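Glucosidase (Croceicoccus marinus, PDB 5Z3K) is a beta-glucosidase of glycoside hydrolase family 39 that probably hydrolyses O-glycosidic bonds, releasing glucose from beta-glucosides. Local coordinates at residues A[80-92]-A[128-142]. Sequence-based numbering, arbitrary orientation.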
loop_
_atom_site.group_PDB
_atom_site.type_symbol
_atom_site.label_atom_id
_atom_site.label_comp_id
_atom_site.label_asym_id
_atom_site.label_seq_id
_atom_site.Cartn_x
_atom_site.Cartn_y
_atom_site.Cartn_z
ATOM N N PRO A 80 20.689 0.890 27.258
ATOM C CA PRO A 80 20.076 1.414 26.025
ATOM C C PRO A 80 20.952 2.402 25.272
ATOM O O PRO A 80 20.578 2.803 24.163
ATOM C CB PRO A 80 18.806 2.098 26.536
ATOM C CG PRO A 80 19.193 2.565 27.904
ATOM C CD PRO A 80 20.102 1.498 28.463
ATOM N N SER A 81 22.085 2.821 25.835
ATOM C CA SER A 81 23.002 3.719 25.150
ATOM C C SER A 81 24.083 2.984 24.372
ATOM O O SER A 81 24.860 3.629 23.664
ATOM C CB SER A 81 23.663 4.661 26.158
ATOM O OG SER A 81 22.713 5.574 26.660
ATOM N N ASP A 82 24.155 1.664 24.494
ATOM C CA ASP A 82 25.189 0.874 23.844
ATOM C C ASP A 82 24.633 0.277 22.560
ATOM O O ASP A 82 23.678 -0.510 22.627
ATOM C CB ASP A 82 25.657 -0.231 24.785
ATOM C CG ASP A 82 26.862 -0.995 24.256
ATOM O OD1 ASP A 82 27.108 -0.989 23.034
ATOM O OD2 ASP A 82 27.567 -1.629 25.073
ATOM N N PRO A 83 25.192 0.592 21.386
ATOM C CA PRO A 83 24.719 -0.058 20.153
ATOM C C PRO A 83 24.738 -1.570 20.229
ATOM O O PRO A 83 23.923 -2.226 19.565
ATOM C CB PRO A 83 25.693 0.465 19.090
ATOM C CG PRO A 83 26.122 1.790 19.608
ATOM C CD PRO A 83 26.220 1.610 21.106
ATOM N N ALA A 84 25.634 -2.147 21.032
ATOM C CA ALA A 84 25.680 -3.597 21.174
ATOM C C ALA A 84 24.410 -4.161 21.805
ATOM O O ALA A 84 24.184 -5.371 21.719
ATOM C CB ALA A 84 26.905 -4.007 21.994
ATOM N N SER A 85 23.577 -3.322 22.433
ATOM C CA SER A 85 22.336 -3.795 23.039
ATOM C C SER A 85 21.206 -3.966 22.030
ATOM O O SER A 85 20.144 -4.486 22.397
ATOM C CB SER A 85 21.865 -2.831 24.142
ATOM O OG SER A 85 22.832 -2.687 25.176
ATOM N N TYR A 86 21.412 -3.541 20.787
ATOM C CA TYR A 86 20.387 -3.534 19.753
ATOM C C TYR A 86 20.642 -4.652 18.753
ATOM O O TYR A 86 21.782 -5.064 18.538
ATOM C CB TYR A 86 20.361 -2.190 19.022
ATOM C CG TYR A 86 19.936 -1.045 19.901
ATOM C CD1 TYR A 86 20.805 -0.511 20.851
ATOM C CD2 TYR A 86 18.659 -0.504 19.802
ATOM C CE1 TYR A 86 20.416 0.537 21.674
ATOM C CE2 TYR A 86 18.260 0.551 20.622
ATOM C CZ TYR A 86 19.148 1.056 21.559
ATOM O OH TYR A 86 18.764 2.094 22.378
ATOM N N ASN A 87 19.567 -5.134 18.135
ATOM C CA ASN A 87 19.627 -6.246 17.182
ATOM C C ASN A 87 19.151 -5.697 15.839
ATOM O O ASN A 87 17.975 -5.820 15.479
ATOM C CB ASN A 87 18.770 -7.440 17.695
ATOM C CG ASN A 87 18.641 -8.569 16.683
ATOM O OD1 ASN A 87 19.463 -8.714 15.773
ATOM N ND2 ASN A 87 17.591 -9.372 16.837
ATOM N N PHE A 88 20.072 -5.057 15.113
ATOM C CA PHE A 88 19.745 -4.358 13.873
ATOM C C PHE A 88 19.996 -5.185 12.612
ATOM O O PHE A 88 19.579 -4.761 11.531
ATOM C CB PHE A 88 20.555 -3.055 13.757
ATOM C CG PHE A 88 20.150 -1.959 14.727
ATOM C CD1 PHE A 88 18.826 -1.557 14.859
ATOM C CD2 PHE A 88 21.116 -1.297 15.471
ATOM C CE1 PHE A 88 18.470 -0.520 15.731
ATOM C CE2 PHE A 88 20.767 -0.250 16.347
ATOM C CZ PHE A 88 19.440 0.130 16.478
ATOM N N ALA A 89 20.645 -6.344 12.714
ATOM C CA ALA A 89 21.238 -6.965 11.532
ATOM C C ALA A 89 20.199 -7.236 10.448
ATOM O O ALA A 89 20.362 -6.805 9.300
ATOM C CB ALA A 89 21.966 -8.256 11.909
ATOM N N ALA A 90 19.131 -7.968 10.780
ATOM C CA ALA A 90 18.193 -8.340 9.721
ATOM C C ALA A 90 17.452 -7.112 9.217
ATOM O O ALA A 90 17.232 -6.956 8.008
ATOM C CB ALA A 90 17.208 -9.401 10.224
ATOM N N THR A 91 17.071 -6.224 10.136
ATOM C CA THR A 91 16.382 -5.003 9.735
ATOM C C THR A 91 17.286 -4.129 8.864
ATOM O O THR A 91 16.831 -3.544 7.873
ATOM C CB THR A 91 15.905 -4.243 10.974
ATOM O OG1 THR A 91 15.113 -5.109 11.794
ATOM C CG2 THR A 91 15.054 -3.035 10.561
ATOM N N ASP A 92 18.577 -4.058 9.203
ATOM C CA ASP A 92 19.532 -3.344 8.359
ATOM C C ASP A 92 19.514 -3.888 6.940
ATOM O O ASP A 92 19.600 -3.127 5.971
ATOM C CB ASP A 92 20.954 -3.480 8.915
ATOM C CG ASP A 92 21.221 -2.590 10.109
ATOM O OD1 ASP A 92 20.353 -1.771 10.475
ATOM O OD2 ASP A 92 22.319 -2.730 10.691
ATOM N N GLN A 128 13.749 5.881 25.207
ATOM C CA GLN A 128 15.136 5.960 24.863
ATOM C C GLN A 128 15.483 4.959 23.744
ATOM O O GLN A 128 16.176 5.269 22.856
ATOM C CB GLN A 128 16.016 5.628 26.071
ATOM C CG GLN A 128 15.989 6.573 27.224
ATOM C CD GLN A 128 16.980 6.123 28.309
ATOM O OE1 GLN A 128 16.650 5.355 29.170
ATOM N NE2 GLN A 128 18.213 6.530 28.180
ATOM N N VAL A 129 14.938 3.779 23.833
ATOM C CA VAL A 129 15.268 2.745 22.859
ATOM C C VAL A 129 14.665 3.097 21.503
ATOM O O VAL A 129 15.311 2.921 20.464
ATOM C CB VAL A 129 14.825 1.365 23.384
ATOM C CG1 VAL A 129 14.784 0.333 22.275
ATOM C CG2 VAL A 129 15.783 0.919 24.488
ATOM N N VAL A 130 13.453 3.667 21.490
ATOM C CA VAL A 130 12.867 4.111 20.221
ATOM C C VAL A 130 13.721 5.204 19.600
ATOM O O VAL A 130 13.962 5.213 18.383
ATOM C CB VAL A 130 11.415 4.589 20.410
ATOM C CG1 VAL A 130 10.898 5.259 19.110
ATOM C CG2 VAL A 130 10.512 3.433 20.816
ATOM N N GLU A 131 14.212 6.129 20.424
ATOM C CA GLU A 131 14.981 7.246 19.887
ATOM C C GLU A 131 16.265 6.760 19.218
ATOM O O GLU A 131 16.627 7.237 18.137
ATOM C CB GLU A 131 15.289 8.255 20.996
ATOM C CG GLU A 131 16.164 9.428 20.559
ATOM C CD GLU A 131 16.425 10.417 21.684
ATOM O OE1 GLU A 131 15.833 10.256 22.773
ATOM O OE2 GLU A 131 17.227 11.353 21.479
ATOM N N ASN A 132 16.961 5.799 19.830
ATOM C CA ASN A 132 18.199 5.316 19.226
ATOM C C ASN A 132 17.960 4.384 18.048
ATOM O O ASN A 132 18.842 4.258 17.191
ATOM C CB ASN A 132 19.075 4.626 20.273
ATOM C CG ASN A 132 19.740 5.622 21.209
ATOM O OD1 ASN A 132 19.874 6.808 20.876
ATOM N ND2 ASN A 132 20.147 5.154 22.387
ATOM N N ILE A 133 16.810 3.709 17.989
ATOM C CA ILE A 133 16.451 3.019 16.755
ATOM C C ILE A 133 16.301 4.033 15.633
ATOM O O ILE A 133 16.787 3.829 14.511
ATOM C CB ILE A 133 15.167 2.189 16.954
ATOM C CG1 ILE A 133 15.459 0.996 17.867
ATOM C CG2 ILE A 133 14.582 1.741 15.604
ATOM C CD1 ILE A 133 14.239 0.389 18.486
ATOM N N VAL A 134 15.653 5.162 15.929
ATOM C CA VAL A 134 15.484 6.200 14.922
ATOM C C VAL A 134 16.835 6.783 14.534
ATOM O O VAL A 134 17.117 6.994 13.351
ATOM C CB VAL A 134 14.515 7.287 15.427
ATOM C CG1 VAL A 134 14.416 8.435 14.430
ATOM C CG2 VAL A 134 13.130 6.693 15.688
ATOM N N ARG A 135 17.694 7.046 15.524
ATOM C CA ARG A 135 19.017 7.587 15.233
ATOM C C ARG A 135 19.852 6.607 14.423
ATOM O O ARG A 135 20.680 7.021 13.606
ATOM C CB ARG A 135 19.736 7.937 16.536
ATOM C CG ARG A 135 19.236 9.210 17.184
ATOM C CD ARG A 135 20.057 9.604 18.417
ATOM N NE ARG A 135 19.458 10.774 19.054
ATOM C CZ ARG A 135 19.519 12.007 18.555
ATOM N NH1 ARG A 135 20.183 12.240 17.429
ATOM N NH2 ARG A 135 18.920 13.010 19.184
ATOM N N HIS A 136 19.661 5.309 14.646
ATOM C CA HIS A 136 20.377 4.321 13.848
ATOM C C HIS A 136 19.971 4.392 12.379
ATOM O O HIS A 136 20.818 4.252 11.489
ATOM C CB HIS A 136 20.136 2.923 14.417
ATOM C CG HIS A 136 20.741 1.827 13.609
ATOM N ND1 HIS A 136 22.088 1.522 13.651
ATOM C CD2 HIS A 136 20.183 0.954 12.738
ATOM C CE1 HIS A 136 22.332 0.510 12.838
ATOM N NE2 HIS A 136 21.193 0.150 12.268
ATOM N N TYR A 137 18.692 4.628 12.093
ATOM C CA TYR A 137 18.245 4.618 10.705
ATOM C C TYR A 137 18.187 5.998 10.064
ATOM O O TYR A 137 17.982 6.081 8.852
ATOM C CB TYR A 137 16.882 3.918 10.593
ATOM C CG TYR A 137 17.057 2.430 10.806
ATOM C CD1 TYR A 137 17.797 1.673 9.900
ATOM C CD2 TYR A 137 16.562 1.798 11.943
ATOM C CE1 TYR A 137 17.999 0.324 10.092
ATOM C CE2 TYR A 137 16.761 0.438 12.146
ATOM C CZ TYR A 137 17.478 -0.294 11.218
ATOM O OH TYR A 137 17.713 -1.644 11.421
ATOM N N VAL A 138 18.392 7.076 10.829
ATOM C CA VAL A 138 18.311 8.431 10.305
ATOM C C VAL A 138 19.641 9.172 10.408
ATOM O O VAL A 138 20.010 9.913 9.489
ATOM C CB VAL A 138 17.187 9.233 10.997
ATOM C CG1 VAL A 138 17.192 10.684 10.516
ATOM C CG2 VAL A 138 15.821 8.583 10.723
ATOM N N CYS A 139 20.385 8.982 11.505
ATOM C CA CYS A 139 21.604 9.748 11.765
ATOM C C CYS A 139 22.867 8.890 11.789
ATOM O O CYS A 139 23.899 9.347 12.284
ATOM C CB CYS A 139 21.476 10.509 13.092
ATOM S SG CYS A 139 19.989 11.522 13.191
ATOM N N GLY A 140 22.820 7.660 11.281
ATOM C CA GLY A 140 24.009 6.822 11.270
ATOM C C GLY A 140 24.448 6.248 12.603
ATOM O O GLY A 140 25.531 5.658 12.670
ATOM N N TRP A 141 23.643 6.378 13.660
ATOM C CA TRP A 141 24.035 5.907 14.987
ATOM C C TRP A 141 24.249 4.398 15.001
ATOM O O TRP A 141 23.473 3.642 14.412
ATOM C CB TRP A 141 22.956 6.296 16.003
ATOM C CG TRP A 141 23.294 6.069 17.444
ATOM C CD1 TRP A 141 23.948 6.936 18.276
ATOM C CD2 TRP A 141 22.961 4.921 18.241
ATOM N NE1 TRP A 141 24.059 6.391 19.534
ATOM C CE2 TRP A 141 23.461 5.156 19.540
ATOM C CE3 TRP A 141 22.290 3.718 17.984
ATOM C CZ2 TRP A 141 23.315 4.230 20.579
ATOM C CZ3 TRP A 141 22.146 2.801 19.008
ATOM C CH2 TRP A 141 22.655 3.063 20.299
ATOM N N GLY A 142 25.307 3.957 15.689
ATOM C CA GLY A 142 25.583 2.538 15.814
ATOM C C GLY A 142 25.776 1.862 14.473
ATOM O O GLY A 142 25.168 0.821 14.195
HETATM O O HOH W 1 21.196 6.681 25.092
#
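Pro80 and Val129 bring the two backbones to 5.9 Å between their CA atoms, and from there the loop 80-88 runs along helix 128-138, with Tyr86 abreast of Ile133 and Asp92, in the helix that follows, abreast of Tyr137. Beyond the helix the chain turns back through Gly140, and Gly142 lies against Pro83. Near the start of this path the carbonyl oxygen of Pro80 accepts two hydrogen bonds, from Tyr86 OH (2.6 Å, on a lone pair in the carbonyl plane) and from Asn132 ND2 (3.0 Å, tilted from that plane). The Tyr86 ring lies with one edge along Val129 and Ile133. Trp141 turns its own edge toward a face of Tyr86, the planes at 79° in an offset edge-to-face pair, and Pro83 CG sits over a face of the indole in a CH-pi contact. In the TIM barrel of this enzyme, helices 89-100 and 123-138 flank strand 104-109 in sequence as successive outer helices, and the loop entering the first packs on the second and on the turn after it. Phe88 stacks face to face on His136, with centroids 3.5 Å apart and planes at 3°. His136, its CG set opposite the backbone N at chi1 176°, lays its ring over one face of Phe88 and sends NE2 to Asp92 OD1 at 2.8 Å, in the ring plane and onto the syn lone pair. Its ND1 donates to Trp141 O, so both ring nitrogens are engaged and the rotation is fixed. A leucine here would probably leave the Asp92 carboxylate with only the weak bond from Tyr137 OH within this contact, and Phe88 without its stacking partner. Tyr137 OH also packs against the methyl of Thr91, whose hydroxyl bonds instead to Ser61.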